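Local coordinates for dioxygenase (Pseudomonas brassicacearum, PDB 5V2D), which probably cleaves the central double bond of lignin-derived stilbenes with molecular oxygen, using a bound iron ion, at residues T195-A200 with Y215-P220. Sequence-based numbering, arbitrary orientation.
Sequences TGNLLA and YFELSP
T195 O lies 3.6 Å from P220 CG, while T195 OG1 accepts from N197 N, an ST turn. G196 takes its positive phi easily, lacking a side chain. N197 suits the strand entrance: ND2 donates almost straight (168°) to the anti lone pair of E217 OE1 (2.9 Å), which lies in the amide plane, the carboxylate turned 73° from it; N197 OD1 merely lies against P220 CD (3.3 Å). Apolar L198, buried with L218 on one face and touching I145, pairs with L218 through two backbone bonds. The strands form an antiparallel hairpin, the middle of a four-stranded blade of the seven-bladed propeller characteristic of carotenoid-cleavage oxygenases. Apolar L199 fills the opposite face, its CD2 3.4 Å from E217 CD and its CB at the Y215 ring edge. E217, CG anti to the backbone N (chi1 -175°), runs alongside; OE1 also takes a salt bridge from R284, while OE2, met from above the carboxylate plane, accepts from Y215 OH (2.7 Å). A leucine here would probably leave R284 without its countercharge, N197 ND2 and Y215 OH without their acceptor. A200, small because buried beside F216 and F185, bonds through A200 N to F216 O and F216 N to A200 O, both 2.9 Å.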
# COMPACT_ATOMS: atom_id res chain seq x y z
N THR A 195 -1.16 21.09 8.70
CA THR A 195 -2.56 21.25 9.12
C THR A 195 -3.20 20.02 9.71
O THR A 195 -4.23 20.09 10.34
CB THR A 195 -3.42 21.58 7.93
OG1 THR A 195 -3.22 20.59 6.89
CG2 THR A 195 -3.08 22.95 7.34
N GLY A 196 -2.62 18.83 9.47
CA GLY A 196 -3.27 17.56 9.77
C GLY A 196 -4.44 17.24 8.82
O GLY A 196 -5.18 16.27 9.10
N ASN A 197 -4.62 18.01 7.73
CA ASN A 197 -5.66 17.70 6.75
C ASN A 197 -5.38 16.32 6.11
O ASN A 197 -4.22 15.93 5.88
CB ASN A 197 -5.72 18.72 5.65
CG ASN A 197 -6.27 20.10 6.11
OD1 ASN A 197 -6.67 20.26 7.26
ND2 ASN A 197 -6.34 21.03 5.21
N LEU A 198 -6.48 15.66 5.72
CA LEU A 198 -6.44 14.41 4.97
C LEU A 198 -6.57 14.76 3.54
O LEU A 198 -7.56 15.38 3.13
CB LEU A 198 -7.56 13.48 5.42
CG LEU A 198 -7.59 12.07 4.81
CD1 LEU A 198 -6.37 11.34 5.32
CD2 LEU A 198 -8.80 11.35 5.30
N LEU A 199 -5.56 14.41 2.76
CA LEU A 199 -5.50 14.69 1.35
C LEU A 199 -5.77 13.37 0.64
O LEU A 199 -5.10 12.34 0.90
CB LEU A 199 -4.14 15.19 0.98
CG LEU A 199 -3.56 16.27 1.96
CD1 LEU A 199 -2.24 16.82 1.39
CD2 LEU A 199 -4.46 17.45 2.19
N ALA A 200 -6.80 13.32 -0.20
CA ALA A 200 -7.24 12.09 -0.76
C ALA A 200 -7.78 12.30 -2.18
O ALA A 200 -7.78 13.40 -2.69
CB ALA A 200 -8.30 11.48 0.16
N TYR A 215 -10.11 15.12 -6.60
CA TYR A 215 -9.27 15.41 -5.42
C TYR A 215 -10.16 15.86 -4.25
O TYR A 215 -11.12 16.61 -4.47
CB TYR A 215 -8.25 16.52 -5.74
CG TYR A 215 -7.48 16.96 -4.54
CD1 TYR A 215 -6.66 16.08 -3.90
CD2 TYR A 215 -7.61 18.23 -4.02
CE1 TYR A 215 -5.97 16.43 -2.78
CE2 TYR A 215 -6.90 18.61 -2.92
CZ TYR A 215 -6.08 17.71 -2.29
OH TYR A 215 -5.41 18.04 -1.14
N PHE A 216 -9.88 15.39 -3.05
CA PHE A 216 -10.53 15.77 -1.82
C PHE A 216 -9.55 16.25 -0.77
O PHE A 216 -8.51 15.60 -0.56
CB PHE A 216 -11.23 14.58 -1.15
CG PHE A 216 -12.27 13.95 -1.96
CD1 PHE A 216 -12.14 12.61 -2.40
CD2 PHE A 216 -13.43 14.64 -2.23
CE1 PHE A 216 -13.17 12.00 -3.10
CE2 PHE A 216 -14.48 14.03 -2.97
CZ PHE A 216 -14.32 12.70 -3.41
N GLU A 217 -9.93 17.33 -0.04
CA GLU A 217 -9.16 17.78 1.07
C GLU A 217 -10.06 17.95 2.27
O GLU A 217 -11.02 18.75 2.22
CB GLU A 217 -8.42 19.06 0.72
CG GLU A 217 -7.49 19.50 1.87
CD GLU A 217 -6.25 20.29 1.41
OE1 GLU A 217 -5.64 20.79 2.37
OE2 GLU A 217 -5.86 20.37 0.19
N LEU A 218 -9.75 17.22 3.36
CA LEU A 218 -10.50 17.20 4.59
C LEU A 218 -9.73 17.72 5.79
O LEU A 218 -8.51 17.50 5.92
CB LEU A 218 -11.09 15.82 4.90
CG LEU A 218 -12.02 15.23 3.81
CD1 LEU A 218 -11.43 14.01 3.18
CD2 LEU A 218 -13.40 14.94 4.33
N SER A 219 -10.44 18.44 6.67
CA SER A 219 -9.87 18.95 7.86
C SER A 219 -9.67 17.84 8.82
O SER A 219 -10.25 16.75 8.67
CB SER A 219 -10.83 20.05 8.47
OG SER A 219 -11.86 19.43 9.20
N PRO A 220 -8.82 18.06 9.83
CA PRO A 220 -8.60 16.97 10.83
C PRO A 220 -9.84 16.54 11.60
O PRO A 220 -9.89 15.42 12.12
CB PRO A 220 -7.53 17.55 11.78
CG PRO A 220 -7.45 18.98 11.47
CD PRO A 220 -8.02 19.27 10.14